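Local coordinates for sulfonate ABC transporter, periplasmic sulfonate-binding protein SsuA (Methylobacillus flagellatus, PDB 3UIF) that probably binds sulfonates or sulfate esters in the periplasm and hands them to an ABC transporter for uptake, at residues A24-L29 against Q268-L273; V232-N237 against E320-P325. All coordinates share one frame; numbering follows the deposited sequence. Where two conformers were deposited one is given.

Interaction 1 of 2, residues A24-L29 against Q268-L273; sequences AGSASL and QRWSPL
Ser26, in the first turn of helix 26-32, and Trp270, at the close of the short 3-10 segment 268-270, bring the two backbones nearest each other, their CA atoms 8.8 Å apart. Side chains bridge this gap in the interior of what is, by family, a type II periplasmic binding protein, and the indole of Trp270 supplies most of the bridge. With CG anti to the carbonyl carbon (chi1 -71°), the indole swings its six-membered ring, CZ3 and CH2 foremost, to the start of the helix. Leu29 reaches in from the opposite direction, CG anti to its backbone N (chi1 158°). Its CD2 methyl lies 3.8 Å from Trp270 CZ3 and 4.1 Å from Trp270 CH2, an apolar contact made obliquely to the ring. Ser26 adds a looser contact, with its CA 4.4 Å from Trp270 CZ3. The Ser26 hydroxyl OG is hydrogen-bonded to Tyr225 OH of helix 215-233. Gly25 occupies the N-cap position just before the helix, with a positive phi (66°) that suits glycine.

Trp266 and Tyr241 meet the Trp270 ring edge-to-face, and Val229 and Val232 of helix 215-233 also touch it, so the indole is packed among two aromatic rings and two valines. Next to it, Arg269 forms salt bridges with Asp262 and Glu258. A glycerol, probably from the crystallisation liquor, lies about 4 Å from the Trp270 side chain and is hydrogen-bonded to Arg269 O, which may mark a pocket there. Past the tryptophan, Ser271 N bonds back to Gln268 O at 3.1 Å, and the chain then makes an ST turn in which Leu273 N donates to Ser271 OG at 3.3 Å.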
ATOM      1  N   ALA A  24       1.426   9.130  -1.197  1.00 43.91           N
ATOM      2  CA  ALA A  24       1.530   7.800  -0.562  1.00 43.19           C
ATOM      3  C   ALA A  24       2.826   7.008  -0.912  1.00 42.26           C
ATOM      4  O   ALA A  24       2.807   6.052  -1.708  1.00 41.36           O
ATOM      5  CB  ALA A  24       0.268   6.975  -0.814  1.00 41.77           C
ATOM      6  N   GLY A  25       3.945   7.452  -0.311  1.00 43.07           N
ATOM      7  CA  GLY A  25       5.240   6.760  -0.342  1.00 42.33           C
ATOM      8  C   GLY A  25       5.859   6.711  -1.727  1.00 41.78           C
ATOM      9  O   GLY A  25       6.832   7.461  -2.027  1.00 42.63           O
ATOM     10  N   SER A  26       5.307   5.836  -2.573  1.00 41.14           N
ATOM     11  CA  SER A  26       5.887   5.602  -3.897  1.00 41.13           C
ATOM     12  C   SER A  26       5.826   6.847  -4.776  1.00 41.64           C
ATOM     13  O   SER A  26       6.806   7.203  -5.444  1.00 41.19           O
ATOM     14  CB  SER A  26       5.151   4.461  -4.575  1.00 38.64           C
ATOM     15  OG  SER A  26       5.964   3.898  -5.576  1.00 36.80           O
ATOM     16  N   ALA A  27       4.663   7.500  -4.761  1.00 41.49           N
ATOM     17  CA  ALA A  27       4.398   8.655  -5.601  1.00 41.60           C
ATOM     18  C   ALA A  27       5.329   9.831  -5.301  1.00 42.90           C
ATOM     19  O   ALA A  27       5.838  10.464  -6.228  1.00 43.16           O
ATOM     20  CB  ALA A  27       2.942   9.072  -5.490  1.00 42.73           C
ATOM     21  N   SER A  28       5.576  10.118  -4.021  1.00 43.57           N
ATOM     22  CA  SER A  28       6.392  11.286  -3.668  1.00 44.60           C
ATOM     23  C   SER A  28       7.754  11.237  -4.385  1.00 44.36           C
ATOM     24  O   SER A  28       8.216  12.231  -4.972  1.00 45.15           O
ATOM     25  CB  SER A  28       6.565  11.390  -2.152  1.00 44.71           C
ATOM     26  OG  SER A  28       6.842  10.099  -1.621  1.00 45.08           O
ATOM     27  N   LEU A  29       8.349  10.049  -4.357  1.00 43.91           N
ATOM     28  CA  LEU A  29       9.620   9.737  -5.001  1.00 43.57           C
ATOM     29  C   LEU A  29       9.552   9.928  -6.511  1.00 43.94           C
ATOM     30  O   LEU A  29      10.503  10.380  -7.157  1.00 44.78           O
ATOM     31  CB  LEU A  29       9.964   8.283  -4.661  1.00 42.84           C
ATOM     32  CG  LEU A  29      10.918   7.471  -5.523  1.00 42.61           C
ATOM     33  CD1 LEU A  29      12.356   7.917  -5.291  1.00 43.89           C
ATOM     34  CD2 LEU A  29      10.737   5.998  -5.191  1.00 38.69           C
ATOM     35  N   GLN A 268      13.828  -5.162  -0.339  1.00 38.39           N
ATOM     36  CA  GLN A 268      12.679  -6.022  -0.598  1.00 37.82           C
ATOM     37  C   GLN A 268      11.318  -5.328  -0.408  1.00 37.01           C
ATOM     38  O   GLN A 268      10.332  -5.694  -1.054  1.00 37.18           O
ATOM     39  CB  GLN A 268      12.776  -7.307   0.232  1.00 38.78           C
ATOM     40  CG  GLN A 268      13.876  -8.257  -0.210  1.00 39.42           C
ATOM     41  CD  GLN A 268      13.642  -8.819  -1.608  1.00 39.49           C
ATOM     42  OE1 GLN A 268      14.380  -8.503  -2.556  1.00 39.98           O
ATOM     43  NE2 GLN A 268      12.610  -9.643  -1.751  1.00 38.91           N
ATOM     44  N   ARG A 269      11.272  -4.304   0.439  1.00 36.59           N
ATOM     45  CA  ARG A 269      10.055  -3.524   0.628  1.00 36.35           C
ATOM     46  C   ARG A 269       9.607  -2.811  -0.654  1.00 35.78           C
ATOM     47  O   ARG A 269       8.448  -2.407  -0.771  1.00 35.60           O
ATOM     48  CB  ARG A 269      10.219  -2.521   1.775  1.00 36.41           C
ATOM     49  CG  ARG A 269      10.342  -3.143   3.163  1.00 36.65           C
ATOM     50  CD  ARG A 269       9.070  -3.812   3.667  1.00 36.40           C
ATOM     51  NE  ARG A 269       7.976  -2.856   3.804  1.00 36.50           N
ATOM     52  CZ  ARG A 269       7.714  -2.126   4.893  1.00 36.38           C
ATOM     53  NH1 ARG A 269       8.463  -2.226   5.988  1.00 36.67           N
ATOM     54  NH2 ARG A 269       6.686  -1.298   4.888  1.00 36.23           N
ATOM     55  N   TRP A 270      10.526  -2.678  -1.603  1.00 35.91           N
ATOM     56  CA  TRP A 270      10.301  -1.933  -2.819  1.00 36.05           C
ATOM     57  C   TRP A 270      10.136  -2.840  -4.007  1.00 36.18           C
ATOM     58  O   TRP A 270      10.039  -2.376  -5.137  1.00 36.38           O
ATOM     59  CB  TRP A 270      11.470  -0.969  -3.034  1.00 36.78           C
ATOM     60  CG  TRP A 270      11.491   0.183  -2.048  1.00 36.74           C
ATOM     61  CD1 TRP A 270      12.165   0.251  -0.829  1.00 37.08           C
ATOM     62  CD2 TRP A 270      10.790   1.465  -2.159  1.00 36.59           C
ATOM     63  NE1 TRP A 270      11.940   1.443  -0.202  1.00 37.19           N
ATOM     64  CE2 TRP A 270      11.124   2.222  -0.935  1.00 36.99           C
ATOM     65  CE3 TRP A 270       9.948   2.051  -3.112  1.00 36.36           C
ATOM     66  CZ2 TRP A 270      10.626   3.509  -0.701  1.00 37.01           C
ATOM     67  CZ3 TRP A 270       9.461   3.343  -2.860  1.00 36.35           C
ATOM     68  CH2 TRP A 270       9.795   4.054  -1.686  1.00 36.70           C
ATOM     69  N   SER A 271      10.088  -4.146  -3.763  1.00 36.47           N
ATOM     70  CA  SER A 271      10.086  -5.141  -4.827  1.00 36.85           C
ATOM     71  C   SER A 271       8.893  -5.022  -5.777  1.00 36.62           C
ATOM     72  O   SER A 271       7.757  -4.888  -5.346  1.00 36.41           O
ATOM     73  CB  SER A 271      10.168  -6.550  -4.239  1.00 37.59           C
ATOM     74  OG  SER A 271      10.052  -7.532  -5.248  1.00 38.07           O
ATOM     75  N   PRO A 272       9.160  -5.058  -7.084  1.00 36.92           N
ATOM     76  CA  PRO A 272       8.114  -5.006  -8.103  1.00 37.17           C
ATOM     77  C   PRO A 272       7.755  -6.383  -8.648  1.00 37.58           C
ATOM     78  O   PRO A 272       6.994  -6.503  -9.604  1.00 38.00           O
ATOM     79  CB  PRO A 272       8.767  -4.169  -9.195  1.00 37.32           C
ATOM     80  CG  PRO A 272      10.222  -4.530  -9.091  1.00 37.84           C
ATOM     81  CD  PRO A 272      10.496  -4.787  -7.644  1.00 37.45           C
ATOM     82  N   LEU A 273       8.316  -7.422  -8.042  1.00 38.02           N
ATOM     83  CA  LEU A 273       8.117  -8.787  -8.512  1.00 39.19           C
ATOM     84  C   LEU A 273       6.686  -9.271  -8.334  1.00 39.24           C
ATOM     85  O   LEU A 273       6.041  -9.003  -7.311  1.00 38.40           O
ATOM     86  CB  LEU A 273       9.095  -9.735  -7.806  1.00 39.74           C
ATOM     87  CG  LEU A 273      10.574  -9.413  -8.050  1.00 40.24           C
ATOM     88  CD1 LEU A 273      11.454 -10.486  -7.444  1.00 41.25           C
ATOM     89  CD2 LEU A 273      10.876  -9.258  -9.542  1.00 40.62           C
TER

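Interaction 2 of 2, residues V232-N237 against E320-P325; sequences VAQDEN and EGFWTP
Phe322 presents a ring edge to the methyl of Ala233, whose CB lies near the plane of the phenyl group and 3.9 Å from Phe322 CE1. The same methyl also meets the indole of the next residue, with Ala233 CB 4.0 Å from Trp323 CZ2 in an oblique approach. One small side chain thus rests where two aromatic rings converge. These rings are turned against each other: Phe322 CD1 sits 3.4 Å above the Trp323 ring plane, over its centre, while Trp323 CE2 lies in the plane of the phenyl group. With CG anti to the backbone N (chi1 -179°), the phenyl group carries CE1 and CZ to Ala233 and Gln234. Gln234 adds a peripheral contact, its CG 4.4 Å from Phe322 CZ, and its amide NE2 bonds to His230 O. Asn237 N donates to Gln234 O at 3.1 Å, turning the chain through the 3-10 segment 235-237.

Arg267 engages both aromatic residues: it makes a cation-pi contact with Phe322, and its backbone O accepts from Trp323 NE1. His230 meets the Phe322 ring edge-to-face. The contact therefore fastens the loop following helix 308-316 to helix 215-233 and the turn after it, and the Trp323 side chain also packs on Leu314 of helix 308-316.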
ATOM      1  N   VAL A 232      15.984   4.355  -4.844  1.00 41.30           N
ATOM      2  CA  VAL A 232      15.580   4.448  -3.449  1.00 40.93           C
ATOM      3  C   VAL A 232      15.823   3.140  -2.685  1.00 40.74           C
ATOM      4  O   VAL A 232      15.972   3.160  -1.462  1.00 40.85           O
ATOM      5  CB  VAL A 232      14.092   4.853  -3.309  1.00 39.91           C
ATOM      6  CG1 VAL A 232      13.175   3.652  -3.537  1.00 38.73           C
ATOM      7  CG2 VAL A 232      13.820   5.476  -1.952  1.00 40.12           C
ATOM      8  N   ALA A 233      15.864   2.019  -3.409  1.00 40.38           N
ATOM      9  CA  ALA A 233      15.915   0.694  -2.797  1.00 40.22           C
ATOM     10  C   ALA A 233      17.318   0.314  -2.282  1.00 41.66           C
ATOM     11  O   ALA A 233      17.465  -0.635  -1.513  1.00 41.57           O
ATOM     12  CB  ALA A 233      15.376  -0.358  -3.752  1.00 39.67           C
ATOM     13  N   GLN A 234      18.331   1.071  -2.697  1.00 42.78           N
ATOM     14  CA  GLN A 234      19.676   0.919  -2.178  1.00 44.16           C
ATOM     15  C   GLN A 234      19.727   1.503  -0.758  1.00 44.70           C
ATOM     16  O   GLN A 234      19.055   2.495  -0.477  1.00 44.28           O
ATOM     17  CB  GLN A 234      20.668   1.619  -3.111  1.00 45.85           C
ATOM     18  CG  GLN A 234      20.565   1.193  -4.577  1.00 45.63           C
ATOM     19  CD  GLN A 234      21.494   1.969  -5.501  1.00 48.14           C
ATOM     20  OE1 GLN A 234      22.694   2.084  -5.249  1.00 49.00           O
ATOM     21  NE2 GLN A 234      20.940   2.497  -6.588  1.00 49.04           N
ATOM     22  N   ASP A 235      20.505   0.878   0.131  1.00 45.86           N
ATOM     23  CA  ASP A 235      20.559   1.277   1.550  1.00 46.42           C
ATOM     24  C   ASP A 235      21.057   2.693   1.763  1.00 47.21           C
ATOM     25  O   ASP A 235      20.594   3.373   2.676  1.00 47.06           O
ATOM     26  CB  ASP A 235      21.459   0.361   2.371  1.00 47.42           C
ATOM     27  CG  ASP A 235      21.245  -1.107   2.072  1.00 50.08           C
ATOM     28  OD1 ASP A 235      20.122  -1.611   2.317  1.00 46.10           O
ATOM     29  OD2 ASP A 235      22.223  -1.753   1.603  1.00 51.57           O
ATOM     30  N   GLU A 236      22.002   3.143   0.938  1.00 48.56           N
ATOM     31  CA  GLU A 236      22.540   4.496   1.087  1.00 49.90           C
ATOM     32  C   GLU A 236      21.465   5.591   0.932  1.00 49.07           C
ATOM     33  O   GLU A 236      21.676   6.742   1.309  1.00 49.90           O
ATOM     34  CB  GLU A 236      23.692   4.724   0.114  1.00 51.61           C
ATOM     35  CG  GLU A 236      23.267   5.040  -1.317  1.00 51.35           C
ATOM     36  CD  GLU A 236      24.456   5.316  -2.224  1.00 56.85           C
ATOM     37  OE1 GLU A 236      24.374   6.206  -3.103  1.00 58.87           O
ATOM     38  OE2 GLU A 236      25.492   4.647  -2.047  1.00 60.57           O
ATOM     39  N   ASN A 237      20.306   5.229   0.385  1.00 47.24           N
ATOM     40  CA  ASN A 237      19.270   6.212   0.114  1.00 46.25           C
ATOM     41  C   ASN A 237      18.064   6.059   1.013  1.00 45.15           C
ATOM     42  O   ASN A 237      17.099   6.811   0.895  1.00 44.39           O
ATOM     43  CB  ASN A 237      18.870   6.172  -1.351  1.00 45.66           C
ATOM     44  CG  ASN A 237      20.013   6.542  -2.261  1.00 47.22           C
ATOM     45  OD1 ASN A 237      20.744   7.491  -1.991  1.00 48.81           O
ATOM     46  ND2 ASN A 237      20.188   5.786  -3.335  1.00 46.79           N
ATOM     47  N   GLU A 320      17.657  -7.961 -13.181  1.00 46.79           N
ATOM     48  CA  GLU A 320      16.976  -9.257 -13.065  0.50 46.59           C
ATOM     49  C   GLU A 320      17.270  -9.951 -11.737  1.00 46.66           C
ATOM     50  O   GLU A 320      16.421 -10.679 -11.238  1.00 45.93           O
ATOM     51  CB  GLU A 320      17.289 -10.182 -14.252  0.50 47.94           C
ATOM     52  CG  GLU A 320      16.727  -9.715 -15.589  0.50 48.30           C
ATOM     53  CD  GLU A 320      15.479 -10.463 -16.030  0.50 48.36           C
ATOM     54  OE1 GLU A 320      14.396 -10.248 -15.435  0.50 47.13           O
ATOM     55  OE2 GLU A 320      15.580 -11.248 -17.003  0.50 49.37           O
ATOM     56  N   GLY A 321      18.445  -9.703 -11.160  1.00 47.43           N
ATOM     57  CA  GLY A 321      18.803 -10.293  -9.867  1.00 47.52           C
ATOM     58  C   GLY A 321      18.846  -9.348  -8.669  1.00 46.02           C
ATOM     59  O   GLY A 321      19.383  -9.697  -7.617  1.00 46.14           O
ATOM     60  N   PHE A 322      18.281  -8.155  -8.813  1.00 45.08           N
ATOM     61  CA  PHE A 322      18.377  -7.131  -7.777  1.00 43.44           C
ATOM     62  C   PHE A 322      17.351  -7.372  -6.642  1.00 42.29           C
ATOM     63  O   PHE A 322      17.660  -7.150  -5.473  1.00 42.45           O
ATOM     64  CB  PHE A 322      18.268  -5.725  -8.411  1.00 42.95           C
ATOM     65  CG  PHE A 322      18.369  -4.604  -7.418  1.00 42.43           C
ATOM     66  CD1 PHE A 322      17.206  -4.015  -6.883  1.00 40.77           C
ATOM     67  CD2 PHE A 322      19.614  -4.152  -6.988  1.00 43.41           C
ATOM     68  CE1 PHE A 322      17.300  -2.997  -5.950  1.00 40.62           C
ATOM     69  CE2 PHE A 322      19.711  -3.134  -6.059  1.00 43.06           C
ATOM     70  CZ  PHE A 322      18.558  -2.555  -5.538  1.00 41.82           C
ATOM     71  N   TRP A 323      16.146  -7.832  -7.004  1.00 42.19           N
ATOM     72  CA  TRP A 323      15.145  -8.336  -6.057  1.00 41.23           C
ATOM     73  C   TRP A 323      15.075  -9.851  -6.082  1.00 42.63           C
ATOM     74  O   TRP A 323      15.539 -10.479  -7.037  1.00 43.63           O
ATOM     75  CB  TRP A 323      13.786  -7.725  -6.371  1.00 40.42           C
ATOM     76  CG  TRP A 323      13.695  -6.263  -5.991  1.00 39.48           C
ATOM     77  CD1 TRP A 323      13.546  -5.735  -4.716  1.00 39.03           C
ATOM     78  CD2 TRP A 323      13.784  -5.097  -6.875  1.00 39.28           C
ATOM     79  NE1 TRP A 323      13.522  -4.369  -4.749  1.00 38.46           N
ATOM     80  CE2 TRP A 323      13.663  -3.921  -6.011  1.00 38.65           C
ATOM     81  CE3 TRP A 323      13.946  -4.913  -8.249  1.00 39.75           C
ATOM     82  CZ2 TRP A 323      13.688  -2.625  -6.521  1.00 38.56           C
ATOM     83  CZ3 TRP A 323      13.973  -3.609  -8.749  1.00 39.48           C
ATOM     84  CH2 TRP A 323      13.847  -2.495  -7.908  1.00 38.93           C
ATOM     85  N   THR A 324      14.521 -10.464  -5.033  1.00 42.58           N
ATOM     86  CA  THR A 324      14.342 -11.929  -4.989  1.00 43.49           C
ATOM     87  C   THR A 324      12.869 -12.270  -4.796  1.00 43.02           C
ATOM     88  O   THR A 324      12.234 -11.656  -3.963  1.00 41.91           O
ATOM     89  CB  THR A 324      15.127 -12.596  -3.833  1.00 44.68           C
ATOM     90  OG1 THR A 324      14.585 -12.184  -2.564  1.00 44.14           O
ATOM     91  CG2 THR A 324      16.617 -12.278  -3.889  1.00 45.51           C
ATOM     92  N   PRO A 325      12.324 -13.258  -5.546  1.00 43.81           N
ATOM     93  CA  PRO A 325      10.909 -13.609  -5.400  1.00 43.46           C
ATOM     94  C   PRO A 325      10.628 -14.305  -4.066  1.00 43.76           C
ATOM     95  O   PRO A 325      11.453 -15.088  -3.613  1.00 45.01           O
ATOM     96  CB  PRO A 325      10.669 -14.574  -6.571  1.00 44.75           C
ATOM     97  CG  PRO A 325      11.983 -15.199  -6.833  1.00 46.04           C
ATOM     98  CD  PRO A 325      13.015 -14.164  -6.496  1.00 45.36           C
TER

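Overall arrangement
From the N terminus the segments come in the order 24-29, 232-237, 268-273 and 320-325, so the two contacts cross instead of nesting. Interaction 1 closes a long loop of 238 residues that takes in the whole five-stranded sheet and the later strands of the six-stranded one, bringing helix 26-32 to the loop between helices 252-257 and 276-291. Interaction 2 closes a shorter loop of 82 residues, without strands, and ties the C-terminal tail to helix 215-233. Their centres are 11 Å apart and they meet directly: Pro272 CD packs 3.4 Å from Trp323 CD2, and Gln268 NE2 probably bonds to Thr324 O. Val232 links them again, touching both Leu29 and Trp270.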